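Local coordinates for succinate-semialdehyde dehydrogenase (Synechococcus sp., PDB 4ITA), which catalyses the oxidation of succinic semialdehyde to succinate, probably with NADP+ as the hydride acceptor, as a member of the aldehyde dehydrogenase family, at residues Ile125-Met130 and Glu193-Asp198; Leu155-Ala158 and Cys164-Ala167; Ala204-Ser209 and Ala214-Leu219; Gly208-Gly213 and Thr430-Tyr435. One frame throughout, in Å; residues are numbered along the deposited sequence.

In the fold
All four contacts gather on one mixed sheet of the cofactor-binding domain, and each touches the bound NADPH. Along the chain, interaction 2 is nested inside the loop closed by interaction 1; interactions 3 and 4 follow and share G208 and S209. Strand 115-129 lies between strands 152-156 and 201-207, which ties interaction 1 to interactions 2 and 3, with centres about 14 and 10 Å away. Interactions 3 and 4 share helix 210-222, their centres about 8 Å apart, and both reach the second subunit. Interactions 2 and 4 are farthest apart, about 20 Å between centres. Strand ends and the turns after them thus converge on one NADPH, near the subunit boundary.

Interaction 1. Residues Ile125-Met130 and Glu193-Asp198; sequences ILLAVM and EQVIKD. With NDP (NADPH dihydro-nicotinamide-adenine-dinucleotide phosphate), chain C; EDO (1,2-ethanediol), chain N.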
# COMPACT_ATOMS: atom_id res chain seq x y z
N ILE A 125 1.40 13.95 8.53
CA ILE A 125 2.82 13.70 8.70
C ILE A 125 3.23 12.34 8.13
O ILE A 125 2.70 11.30 8.52
CB ILE A 125 3.24 13.72 10.19
CG1 ILE A 125 2.84 15.04 10.87
CG2 ILE A 125 4.73 13.48 10.32
CD1 ILE A 125 3.06 15.00 12.39
N LEU A 126 4.20 12.37 7.22
CA LEU A 126 4.84 11.18 6.67
C LEU A 126 6.23 11.02 7.28
O LEU A 126 7.03 11.96 7.28
CB LEU A 126 4.97 11.31 5.14
CG LEU A 126 5.80 10.29 4.37
CD1 LEU A 126 5.20 8.89 4.43
CD2 LEU A 126 5.94 10.72 2.91
N LEU A 127 6.50 9.83 7.81
CA LEU A 127 7.85 9.46 8.22
C LEU A 127 8.57 8.83 7.04
O LEU A 127 8.04 7.94 6.39
CB LEU A 127 7.80 8.44 9.36
CG LEU A 127 9.10 7.65 9.62
CD1 LEU A 127 10.22 8.53 10.12
CD2 LEU A 127 8.83 6.54 10.62
N ALA A 128 9.79 9.29 6.79
CA ALA A 128 10.67 8.67 5.82
C ALA A 128 11.97 8.21 6.47
O ALA A 128 12.62 8.97 7.18
CB ALA A 128 10.98 9.62 4.71
N VAL A 129 12.33 6.96 6.22
CA VAL A 129 13.60 6.39 6.67
C VAL A 129 14.43 6.11 5.43
O VAL A 129 14.00 5.39 4.53
CB VAL A 129 13.38 5.09 7.47
CG1 VAL A 129 14.72 4.45 7.82
CG2 VAL A 129 12.57 5.38 8.73
N MET A 130 15.62 6.71 5.37
CA MET A 130 16.42 6.72 4.15
C MET A 130 17.84 6.20 4.36
O MET A 130 18.36 6.23 5.47
CB MET A 130 16.46 8.14 3.57
CG MET A 130 15.10 8.61 3.03
SD MET A 130 14.53 7.78 1.51
CE MET A 130 12.82 7.43 1.92
N GLU A 193 10.63 3.66 16.28
CA GLU A 193 9.38 3.10 16.80
C GLU A 193 8.49 4.18 17.43
O GLU A 193 7.27 4.20 17.20
CB GLU A 193 9.67 1.96 17.78
CG GLU A 193 8.43 1.38 18.46
CD GLU A 193 8.70 0.09 19.22
OE1 GLU A 193 9.79 -0.49 19.06
OE2 GLU A 193 7.81 -0.33 19.97
N GLN A 194 9.08 5.08 18.21
CA GLN A 194 8.30 6.18 18.79
C GLN A 194 7.58 6.98 17.71
O GLN A 194 6.42 7.35 17.86
CB GLN A 194 9.21 7.13 19.58
CG GLN A 194 8.47 8.35 20.12
CD GLN A 194 9.38 9.37 20.75
OE1 GLN A 194 10.57 9.12 20.96
NE2 GLN A 194 8.84 10.55 21.04
N VAL A 195 8.28 7.25 16.61
CA VAL A 195 7.70 8.03 15.53
C VAL A 195 6.53 7.29 14.88
O VAL A 195 5.45 7.85 14.71
CB VAL A 195 8.77 8.42 14.50
CG1 VAL A 195 8.16 9.34 13.46
CG2 VAL A 195 9.92 9.14 15.19
N ILE A 196 6.74 6.02 14.53
CA ILE A 196 5.67 5.23 13.92
C ILE A 196 4.44 5.12 14.82
O ILE A 196 3.30 5.12 14.33
CB ILE A 196 6.17 3.81 13.57
CG1 ILE A 196 7.29 3.87 12.53
CG2 ILE A 196 5.01 2.92 13.08
CD1 ILE A 196 8.03 2.57 12.36
N LYS A 197 4.66 5.02 16.13
CA LYS A 197 3.57 4.85 17.08
C LYS A 197 2.88 6.16 17.45
O LYS A 197 1.84 6.15 18.11
CB LYS A 197 4.05 4.15 18.35
CG LYS A 197 4.26 2.66 18.16
CD LYS A 197 4.69 1.98 19.45
CE LYS A 197 4.61 0.48 19.31
NZ LYS A 197 5.11 -0.21 20.53
N ASP A 198 3.44 7.30 17.04
CA ASP A 198 2.84 8.58 17.39
C ASP A 198 1.55 8.76 16.60
O ASP A 198 1.53 8.57 15.39
CB ASP A 198 3.80 9.72 17.11
CG ASP A 198 3.29 11.04 17.65
OD1 ASP A 198 2.45 11.68 16.98
OD2 ASP A 198 3.71 11.43 18.76
PA NDP C . 19.98 -0.20 6.32
O1A NDP C . 18.65 -0.87 6.15
O2A NDP C . 20.97 -0.73 7.31
O5B NDP C . 19.73 1.34 6.68
C5B NDP C . 18.81 2.16 5.94
C4B NDP C . 18.07 3.11 6.88
O4B NDP C . 17.25 2.35 7.77
C3B NDP C . 19.00 3.93 7.77
O3B NDP C . 18.38 5.19 8.05
C2B NDP C . 19.04 3.10 9.05
O2B NDP C . 19.36 3.86 10.21
C1B NDP C . 17.60 2.68 9.12
N9A NDP C . 17.34 1.46 9.91
C8A NDP C . 18.09 0.34 9.99
N7A NDP C . 17.48 -0.56 10.80
C5A NDP C . 16.32 -0.03 11.20
C6A NDP C . 15.19 -0.43 12.06
N6A NDP C . 15.19 -1.64 12.65
N1A NDP C . 14.19 0.45 12.22
C2A NDP C . 14.17 1.65 11.63
N3A NDP C . 15.17 2.09 10.85
C4A NDP C . 16.23 1.30 10.61
O3 NDP C . 20.57 -0.16 4.80
PN NDP C . 22.07 -0.24 4.18
O1N NDP C . 22.91 -1.28 4.90
O2N NDP C . 22.57 1.17 4.03
O5D NDP C . 21.75 -0.82 2.72
C5D NDP C . 21.02 -0.05 1.78
C4D NDP C . 19.91 -0.89 1.18
O4D NDP C . 18.93 -0.03 0.56
C3D NDP C . 20.39 -1.83 0.09
O3D NDP C . 19.76 -3.11 0.23
C2D NDP C . 19.95 -1.09 -1.16
O2D NDP C . 19.85 -1.99 -2.26
C1D NDP C . 18.61 -0.53 -0.74
N1N NDP C . 18.20 0.54 -1.65
C2N NDP C . 16.95 0.57 -2.15
C3N NDP C . 16.69 1.26 -3.33
C7N NDP C . 15.31 1.34 -3.90
O7N NDP C . 14.90 2.44 -4.29
N7N NDP C . 14.56 0.24 -3.99
C4N NDP C . 17.80 1.96 -4.08
C5N NDP C . 18.91 2.24 -3.18
C6N NDP C . 19.06 1.52 -2.00
P2B NDP C . 20.83 3.83 10.85
O1X NDP C . 20.67 4.74 12.03
O2X NDP C . 21.11 2.39 11.24
O3X NDP C . 21.80 4.36 9.84
C1 EDO N . 11.07 6.20 23.35
O1 EDO N . 9.86 6.94 23.24
C2 EDO N . 10.73 4.71 23.32
O2 EDO N . 10.16 4.33 22.05
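L127 reaches helix 192-197 because its CG stands anti to the backbone N (chi1 163°), which carries both methyls out from strand 115-129. On the helix, V195 turns CG1 anti to its own N, beside the carbonyl carbon (chi1 -175°), and presents that single methyl to the leucine. The two branches of L127 divide the work: CD1 lies 4.0 Å from V195 CG1, while CD2 touches the same CG1 and also comes up against I196, with L127 CD2 3.6 Å from I196 CG1. The side chains cross obliquely, so the fork of the leucine covers the seam between two successive helix residues. The contact is purely apolar and buried.

Polar chemistry stays at its borders. On the outer side of the helix, K197 NZ forms a salt bridge with E193 OE2 at 2.8 Å, one turn apart, using the anti lone pair of the carboxylate oxygen. At the far end of the strand the cofactor begins: V129 CG1 packs against NDP O4B at 3.3 Å, and the adenosine ribose donates from O3B to M130 O at 2.8 Å. The strand and the first loop residue after it therefore link helix packing at L127 to ribose binding two and three residues later.

Strands 152-156 and 201-207 flank this one in the parallel part of a Rossmann-type sheet, the latter hydrogen-bonded to L127 through A203 and T205. Helix 137-149 covers the other face, where F142 meets L126 and A128, while I27 of helix 24-41 also packs on V195.

Interaction 2. Residues Leu155-Ala158 and Cys164-Ala167; sequences LKHA and CALA. With NDP (NADPH dihydro-nicotinamide-adenine-dinucleotide phosphate), chain C.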
# COMPACT_ATOMS: atom_id res chain seq x y z
N LEU A 155 12.18 13.21 8.48
CA LEU A 155 13.19 12.34 7.89
C LEU A 155 14.09 11.75 8.95
O LEU A 155 14.71 12.49 9.72
CB LEU A 155 14.05 13.14 6.92
CG LEU A 155 15.35 12.49 6.43
CD1 LEU A 155 15.10 11.26 5.56
CD2 LEU A 155 16.22 13.51 5.70
N LYS A 156 14.18 10.43 8.98
CA LYS A 156 15.24 9.75 9.72
C LYS A 156 16.22 9.23 8.67
O LYS A 156 15.95 8.24 7.97
CB LYS A 156 14.70 8.61 10.59
CG LYS A 156 15.77 7.89 11.41
CD LYS A 156 16.25 6.58 10.77
CE LYS A 156 17.31 5.87 11.62
NZ LYS A 156 18.63 6.58 11.61
N HIS A 157 17.33 9.94 8.52
CA HIS A 157 18.35 9.55 7.56
C HIS A 157 19.31 8.57 8.22
O HIS A 157 19.27 8.35 9.44
CB HIS A 157 19.09 10.79 7.04
CG HIS A 157 19.46 10.72 5.59
ND1 HIS A 157 19.74 9.52 4.96
CD2 HIS A 157 19.59 11.69 4.65
CE1 HIS A 157 20.02 9.76 3.68
NE2 HIS A 157 19.94 11.07 3.48
N ALA A 158 20.19 7.99 7.42
CA ALA A 158 21.19 7.08 7.93
C ALA A 158 22.11 7.82 8.90
O ALA A 158 22.38 9.01 8.73
CB ALA A 158 21.99 6.51 6.78
N CYS A 164 24.47 15.53 5.33
CA CYS A 164 23.56 15.49 4.19
C CYS A 164 22.13 15.73 4.64
O CYS A 164 21.40 16.51 4.04
CB CYS A 164 23.64 14.14 3.45
SG CYS A 164 25.19 13.85 2.56
N ALA A 165 21.75 15.05 5.72
CA ALA A 165 20.40 15.18 6.25
C ALA A 165 20.09 16.62 6.67
O ALA A 165 19.02 17.16 6.37
CB ALA A 165 20.21 14.22 7.40
N LEU A 166 21.03 17.27 7.35
CA LEU A 166 20.85 18.67 7.74
C LEU A 166 20.82 19.59 6.53
O LEU A 166 20.06 20.55 6.48
CB LEU A 166 21.93 19.09 8.73
CG LEU A 166 21.88 18.37 10.07
CD1 LEU A 166 23.15 18.61 10.86
CD2 LEU A 166 20.64 18.79 10.86
N ALA A 167 21.65 19.29 5.53
CA ALA A 167 21.68 20.10 4.31
C ALA A 167 20.34 20.08 3.57
O ALA A 167 19.90 21.11 3.06
CB ALA A 167 22.82 19.66 3.40
PA NDP C . 19.98 -0.20 6.32
O1A NDP C . 18.65 -0.87 6.15
O2A NDP C . 20.97 -0.73 7.31
O5B NDP C . 19.73 1.34 6.68
C5B NDP C . 18.81 2.16 5.94
C4B NDP C . 18.07 3.11 6.88
O4B NDP C . 17.25 2.35 7.77
C3B NDP C . 19.00 3.93 7.77
O3B NDP C . 18.38 5.19 8.05
C2B NDP C . 19.04 3.10 9.05
O2B NDP C . 19.36 3.86 10.21
C1B NDP C . 17.60 2.68 9.12
N9A NDP C . 17.34 1.46 9.91
C8A NDP C . 18.09 0.34 9.99
N7A NDP C . 17.48 -0.56 10.80
C5A NDP C . 16.32 -0.03 11.20
C6A NDP C . 15.19 -0.43 12.06
N6A NDP C . 15.19 -1.64 12.65
N1A NDP C . 14.19 0.45 12.22
C2A NDP C . 14.17 1.65 11.63
N3A NDP C . 15.17 2.09 10.85
C4A NDP C . 16.23 1.30 10.61
O3 NDP C . 20.57 -0.16 4.80
PN NDP C . 22.07 -0.24 4.18
O1N NDP C . 22.91 -1.28 4.90
O2N NDP C . 22.57 1.17 4.03
O5D NDP C . 21.75 -0.82 2.72
C5D NDP C . 21.02 -0.05 1.78
C4D NDP C . 19.91 -0.89 1.18
O4D NDP C . 18.93 -0.03 0.56
C3D NDP C . 20.39 -1.83 0.09
O3D NDP C . 19.76 -3.11 0.23
C2D NDP C . 19.95 -1.09 -1.16
O2D NDP C . 19.85 -1.99 -2.26
C1D NDP C . 18.61 -0.53 -0.74
N1N NDP C . 18.20 0.54 -1.65
C2N NDP C . 16.95 0.57 -2.15
C3N NDP C . 16.69 1.26 -3.33
C7N NDP C . 15.31 1.34 -3.90
O7N NDP C . 14.90 2.44 -4.29
N7N NDP C . 14.56 0.24 -3.99
C4N NDP C . 17.80 1.96 -4.08
C5N NDP C . 18.91 2.24 -3.18
C6N NDP C . 19.06 1.52 -2.00
P2B NDP C . 20.83 3.83 10.85
O1X NDP C . 20.67 4.74 12.03
O2X NDP C . 21.11 2.39 11.24
O3X NDP C . 21.80 4.36 9.84
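H157 and A165 meet where strand 152-156 ends and helix 162-175 runs back over the sheet, the strand-to-helix connection of a beta-alpha-beta unit in the Rossmann-type cofactor domain. From its base outward, the histidine starts with CB against the methyl of A165, CB to CB 3.6 Å. CG is slightly farther from that methyl, and CD2 comes close again, 3.8 Å from A165 CB, so the methyl approaches the ring obliquely. ND1 turns to its own backbone and accepts A158 N at 2.9 Å, from a donor 17° out of the ring plane. At the tip, NE2 is hydrogen-bonded to P135 O. Both ring nitrogens are thus engaged, which fixes the ring's rotation and suits a proton on NE2. L155 adds a looser touch, its CD2 4.4 Å from A165 CB.

On the other side of the strand K156 runs to the cofactor, bent at chi2 (-98°) and again near its end. Its NZ gives a hydrogen bond of 2.8 Å to O1X of the NDP 2'-phosphate, and I187 O is a further partner. With a methionine in place of K156, that phosphate would probably lose a positive mate and the carbonyls of H157 and I187 a common donor. The grip on the 2'-phosphate is consistent with a preference for NADP(H) over NAD(H). K156 NZ also bonds H157 O at 2.9 Å, meeting that carbonyl 29° out of its plane.

Interaction 3. Residues Ala204-Ser209 and Ala214-Leu219; sequences ATLTGS and ASLASL. With NDP (NADPH dihydro-nicotinamide-adenine-dinucleotide phosphate), chain C.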
# COMPACT_ATOMS: atom_id res chain seq x y z
N ALA A 204 4.32 5.82 6.59
CA ALA A 204 5.77 5.70 6.63
C ALA A 204 6.32 5.07 5.37
O ALA A 204 5.72 4.16 4.79
CB ALA A 204 6.20 4.91 7.85
N THR A 205 7.47 5.56 4.94
CA THR A 205 8.16 5.05 3.78
C THR A 205 9.61 4.74 4.15
O THR A 205 10.24 5.48 4.93
CB THR A 205 8.05 6.04 2.59
OG1 THR A 205 8.55 5.43 1.40
CG2 THR A 205 8.79 7.33 2.87
N LEU A 206 10.13 3.63 3.65
CA LEU A 206 11.52 3.28 3.92
C LEU A 206 12.21 2.80 2.66
O LEU A 206 11.66 1.99 1.91
CB LEU A 206 11.61 2.21 5.01
CG LEU A 206 13.02 1.78 5.45
CD1 LEU A 206 13.06 1.43 6.93
CD2 LEU A 206 13.54 0.58 4.64
N THR A 207 13.41 3.32 2.45
CA THR A 207 14.34 2.80 1.46
C THR A 207 15.54 2.27 2.23
O THR A 207 16.11 2.97 3.07
CB THR A 207 14.76 3.91 0.47
OG1 THR A 207 13.59 4.39 -0.21
CG2 THR A 207 15.75 3.37 -0.55
N GLY A 208 15.90 1.02 2.00
CA GLY A 208 16.92 0.38 2.82
C GLY A 208 16.94 -1.12 2.67
O GLY A 208 16.47 -1.67 1.68
N SER A 209 17.51 -1.78 3.67
CA SER A 209 17.65 -3.23 3.65
C SER A 209 16.39 -3.91 4.19
O SER A 209 15.54 -3.28 4.82
CB SER A 209 18.84 -3.65 4.51
OG SER A 209 18.51 -3.49 5.88
N ALA A 214 11.36 -4.63 7.27
CA ALA A 214 10.52 -5.52 8.06
C ALA A 214 10.14 -4.90 9.41
O ALA A 214 9.01 -5.02 9.87
CB ALA A 214 11.23 -6.85 8.29
N SER A 215 11.11 -4.24 10.04
CA SER A 215 10.86 -3.58 11.31
C SER A 215 9.85 -2.44 11.16
O SER A 215 8.84 -2.40 11.87
CB SER A 215 12.18 -3.05 11.88
OG SER A 215 11.96 -2.46 13.15
N LEU A 216 10.09 -1.54 10.22
CA LEU A 216 9.20 -0.42 10.02
C LEU A 216 7.80 -0.86 9.59
O LEU A 216 6.80 -0.37 10.11
CB LEU A 216 9.79 0.57 9.01
CG LEU A 216 8.93 1.79 8.66
CD1 LEU A 216 9.77 3.07 8.62
CD2 LEU A 216 8.23 1.59 7.31
N ALA A 217 7.74 -1.80 8.65
CA ALA A 217 6.44 -2.22 8.12
C ALA A 217 5.62 -3.02 9.13
O ALA A 217 4.40 -2.89 9.18
CB ALA A 217 6.61 -2.99 6.82
N SER A 218 6.28 -3.85 9.93
CA SER A 218 5.56 -4.60 10.96
C SER A 218 4.98 -3.66 12.01
O SER A 218 3.82 -3.80 12.42
CB SER A 218 6.43 -5.70 11.58
OG SER A 218 7.56 -5.18 12.26
N LEU A 219 5.77 -2.67 12.42
CA LEU A 219 5.31 -1.67 13.38
C LEU A 219 4.17 -0.82 12.83
O LEU A 219 3.17 -0.59 13.51
CB LEU A 219 6.47 -0.76 13.83
CG LEU A 219 7.53 -1.38 14.75
CD1 LEU A 219 8.73 -0.45 14.87
CD2 LEU A 219 6.97 -1.73 16.13
PA NDP C . 19.98 -0.20 6.32
O1A NDP C . 18.65 -0.87 6.15
O2A NDP C . 20.97 -0.73 7.31
O5B NDP C . 19.73 1.34 6.68
C5B NDP C . 18.81 2.16 5.94
C4B NDP C . 18.07 3.11 6.88
O4B NDP C . 17.25 2.35 7.77
C3B NDP C . 19.00 3.93 7.77
O3B NDP C . 18.38 5.19 8.05
C2B NDP C . 19.04 3.10 9.05
O2B NDP C . 19.36 3.86 10.21
C1B NDP C . 17.60 2.68 9.12
N9A NDP C . 17.34 1.46 9.91
C8A NDP C . 18.09 0.34 9.99
N7A NDP C . 17.48 -0.56 10.80
C5A NDP C . 16.32 -0.03 11.20
C6A NDP C . 15.19 -0.43 12.06
N6A NDP C . 15.19 -1.64 12.65
N1A NDP C . 14.19 0.45 12.22
C2A NDP C . 14.17 1.65 11.63
N3A NDP C . 15.17 2.09 10.85
C4A NDP C . 16.23 1.30 10.61
O3 NDP C . 20.57 -0.16 4.80
PN NDP C . 22.07 -0.24 4.18
O1N NDP C . 22.91 -1.28 4.90
O2N NDP C . 22.57 1.17 4.03
O5D NDP C . 21.75 -0.82 2.72
C5D NDP C . 21.02 -0.05 1.78
C4D NDP C . 19.91 -0.89 1.18
O4D NDP C . 18.93 -0.03 0.56
C3D NDP C . 20.39 -1.83 0.09
O3D NDP C . 19.76 -3.11 0.23
C2D NDP C . 19.95 -1.09 -1.16
O2D NDP C . 19.85 -1.99 -2.26
C1D NDP C . 18.61 -0.53 -0.74
N1N NDP C . 18.20 0.54 -1.65
C2N NDP C . 16.95 0.57 -2.15
C3N NDP C . 16.69 1.26 -3.33
C7N NDP C . 15.31 1.34 -3.90
O7N NDP C . 14.90 2.44 -4.29
N7N NDP C . 14.56 0.24 -3.99
C4N NDP C . 17.80 1.96 -4.08
C5N NDP C . 18.91 2.24 -3.18
C6N NDP C . 19.06 1.52 -2.00
P2B NDP C . 20.83 3.83 10.85
O1X NDP C . 20.67 4.74 12.03
O2X NDP C . 21.11 2.39 11.24
O3X NDP C . 21.80 4.36 9.84
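L216 of helix 210-222 fits its forked end between A204 and L206 of strand 201-207, two elements running nearly antiparallel, with axes 167° and 9.0 Å apart. This is the strand-to-helix step of a beta-alpha-beta unit. Along the helix, A214 lies against Q222 of the second subunit. S215 is beside the adenine, its CB 3.4 Å from NDP N6A. L216 then carries the contact: with CG anti to the backbone N (chi1 178°) it extends toward the sheet, placing CD2 3.9 Å from A204 CB. Its own CB meets the other leucine, L206 CD1 to L216 CB 4.0 Å, as the two side chains slide past each other in opposite directions. A217 turns to L229 and to G221 of the second subunit. S218 keeps its hydroxyl within reach of the carbonyls of A214 and S215, and L219 packs on E193 and I196.

The turn between strand and helix holds the pyrophosphate. S209, the N-cap residue, gives both its N (2.9 Å) and its OG (2.6 Å) to NDP O1A, so one oxygen receives two bonds at the helix start, where the helix dipole would also favour an anion. G208 CA approaches NDP O4D to 3.1 Å.

V129 of strand 115-129 and T227 of strand 227-230 pack on L216, so the leucine spans strands flanking 201-207, and I196 of helix 192-197 abuts it too.

Interaction 4. Residues Gly208-Gly213 and Thr430-Tyr435; sequences GSEPAG and TKRSGY. With NDP (NADPH dihydro-nicotinamide-adenine-dinucleotide phosphate), chain C; EDO (1,2-ethanediol), chain M.
E210 and R432 form a salt bridge between the first turn of helix 210-222 and the loop leading into strand 434-435. R432 NH1 donates to E210 OE2 at 2.8 Å, on the syn side of the carboxylate but 35° out of its plane, and not quite straight, with an N-H...O angle of 145°. The extended glutamate approaches the guanidinium at its edge, the two planes turned 36° apart, and R432 CD also comes against the carboxylate, 3.4 Å from E210 OE2.

The other carboxylate oxygen is served by water. One water donates to E210 OE1 at 2.8 Å and to R432 O at 2.7 Å, linking acid to backbone. It also bonds an ethanediol, probably from the crystallisation liquor, whose O2 accepts from the helix-end amide E210 N at 3.1 Å. R432 NH2 is paired outside the two segments, in a salt bridge with E223 of the second subunit.

With a methionine at R432, the carboxylates of E210 and of E223 in the neighbouring subunit would probably be left without their shared positive charge. One guanidinium thus holds two acids from different chains, making this surface contact part of the dimer interface.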
# COMPACT_ATOMS: atom_id res chain seq x y z
N GLY A 208 15.90 1.02 2.00
CA GLY A 208 16.92 0.38 2.82
C GLY A 208 16.94 -1.12 2.67
O GLY A 208 16.47 -1.67 1.68
N SER A 209 17.51 -1.78 3.67
CA SER A 209 17.65 -3.23 3.65
C SER A 209 16.39 -3.91 4.19
O SER A 209 15.54 -3.28 4.82
CB SER A 209 18.84 -3.65 4.51
OG SER A 209 18.51 -3.49 5.88
N GLU A 210 16.29 -5.21 3.95
CA GLU A 210 15.13 -5.96 4.41
C GLU A 210 14.88 -5.92 5.92
O GLU A 210 13.73 -5.74 6.32
CB GLU A 210 15.17 -7.41 3.91
CG GLU A 210 13.90 -8.15 4.26
CD GLU A 210 13.81 -9.52 3.63
OE1 GLU A 210 14.43 -9.72 2.56
OE2 GLU A 210 13.13 -10.39 4.21
N PRO A 211 15.92 -6.09 6.77
CA PRO A 211 15.58 -6.04 8.20
C PRO A 211 15.01 -4.69 8.64
O PRO A 211 14.09 -4.65 9.46
CB PRO A 211 16.93 -6.31 8.88
CG PRO A 211 17.73 -7.04 7.87
CD PRO A 211 17.32 -6.46 6.54
N ALA A 212 15.51 -3.60 8.07
CA ALA A 212 14.97 -2.28 8.37
C ALA A 212 13.52 -2.17 7.90
O ALA A 212 12.64 -1.71 8.64
CB ALA A 212 15.82 -1.20 7.73
N GLY A 213 13.26 -2.59 6.67
CA GLY A 213 11.91 -2.56 6.13
C GLY A 213 10.93 -3.43 6.90
O GLY A 213 9.81 -3.01 7.19
N THR A 430 9.39 -5.76 -6.43
CA THR A 430 8.46 -6.85 -6.18
C THR A 430 9.19 -7.88 -5.34
O THR A 430 10.38 -7.73 -5.06
CB THR A 430 7.98 -7.52 -7.48
OG1 THR A 430 9.08 -8.20 -8.10
CG2 THR A 430 7.44 -6.50 -8.42
N LYS A 431 8.47 -8.92 -4.94
CA LYS A 431 9.07 -9.97 -4.12
C LYS A 431 9.70 -9.33 -2.88
O LYS A 431 9.11 -8.44 -2.27
CB LYS A 431 10.05 -10.80 -4.95
CG LYS A 431 9.37 -11.53 -6.12
CD LYS A 431 10.36 -12.07 -7.15
CE LYS A 431 11.31 -13.10 -6.57
NZ LYS A 431 12.06 -13.81 -7.65
N ARG A 432 10.90 -9.75 -2.50
CA ARG A 432 11.50 -9.21 -1.28
C ARG A 432 12.15 -7.85 -1.49
O ARG A 432 12.73 -7.29 -0.55
CB ARG A 432 12.48 -10.22 -0.67
CG ARG A 432 11.79 -11.45 -0.09
CD ARG A 432 11.40 -11.26 1.37
NE ARG A 432 10.46 -12.28 1.82
CZ ARG A 432 10.18 -12.53 3.09
NH1 ARG A 432 10.77 -11.84 4.05
NH2 ARG A 432 9.30 -13.48 3.41
N SER A 433 12.04 -7.29 -2.69
CA SER A 433 12.55 -5.95 -2.95
C SER A 433 11.58 -4.86 -2.53
O SER A 433 11.89 -3.67 -2.63
CB SER A 433 12.91 -5.77 -4.43
OG SER A 433 14.00 -6.60 -4.76
N GLY A 434 10.40 -5.25 -2.07
CA GLY A 434 9.44 -4.29 -1.56
C GLY A 434 8.14 -4.21 -2.34
O GLY A 434 7.77 -5.13 -3.08
N TYR A 435 7.45 -3.10 -2.16
CA TYR A 435 6.14 -2.87 -2.78
C TYR A 435 5.86 -1.38 -2.78
O TYR A 435 6.47 -0.61 -2.02
CB TYR A 435 5.03 -3.63 -2.02
CG TYR A 435 5.04 -3.38 -0.53
CD1 TYR A 435 5.56 -4.33 0.35
CD2 TYR A 435 4.56 -2.19 0.00
CE1 TYR A 435 5.58 -4.10 1.72
CE2 TYR A 435 4.58 -1.95 1.37
CZ TYR A 435 5.09 -2.91 2.22
OH TYR A 435 5.12 -2.70 3.58
PA NDP C . 19.98 -0.20 6.32
O1A NDP C . 18.65 -0.87 6.15
O2A NDP C . 20.97 -0.73 7.31
O5B NDP C . 19.73 1.34 6.68
C5B NDP C . 18.81 2.16 5.94
C4B NDP C . 18.07 3.11 6.88
O4B NDP C . 17.25 2.35 7.77
C3B NDP C . 19.00 3.93 7.77
O3B NDP C . 18.38 5.19 8.05
C2B NDP C . 19.04 3.10 9.05
O2B NDP C . 19.36 3.86 10.21
C1B NDP C . 17.60 2.68 9.12
N9A NDP C . 17.34 1.46 9.91
C8A NDP C . 18.09 0.34 9.99
N7A NDP C . 17.48 -0.56 10.80
C5A NDP C . 16.32 -0.03 11.20
C6A NDP C . 15.19 -0.43 12.06
N6A NDP C . 15.19 -1.64 12.65
N1A NDP C . 14.19 0.45 12.22
C2A NDP C . 14.17 1.65 11.63
N3A NDP C . 15.17 2.09 10.85
C4A NDP C . 16.23 1.30 10.61
O3 NDP C . 20.57 -0.16 4.80
PN NDP C . 22.07 -0.24 4.18
O1N NDP C . 22.91 -1.28 4.90
O2N NDP C . 22.57 1.17 4.03
O5D NDP C . 21.75 -0.82 2.72
C5D NDP C . 21.02 -0.05 1.78
C4D NDP C . 19.91 -0.89 1.18
O4D NDP C . 18.93 -0.03 0.56
C3D NDP C . 20.39 -1.83 0.09
O3D NDP C . 19.76 -3.11 0.23
C2D NDP C . 19.95 -1.09 -1.16
O2D NDP C . 19.85 -1.99 -2.26
C1D NDP C . 18.61 -0.53 -0.74
N1N NDP C . 18.20 0.54 -1.65
C2N NDP C . 16.95 0.57 -2.15
C3N NDP C . 16.69 1.26 -3.33
C7N NDP C . 15.31 1.34 -3.90
O7N NDP C . 14.90 2.44 -4.29
N7N NDP C . 14.56 0.24 -3.99
C4N NDP C . 17.80 1.96 -4.08
C5N NDP C . 18.91 2.24 -3.18
C6N NDP C . 19.06 1.52 -2.00
P2B NDP C . 20.83 3.83 10.85
O1X NDP C . 20.67 4.74 12.03
O2X NDP C . 21.11 2.39 11.24
O3X NDP C . 21.80 4.36 9.84
C1 EDO M . 18.38 -6.24 0.69
O1 EDO M . 17.04 -5.80 0.93
C2 EDO M . 18.72 -7.37 1.66
O2 EDO M . 18.65 -6.90 3.01
O HOH W 1 15.12 -7.88 0.57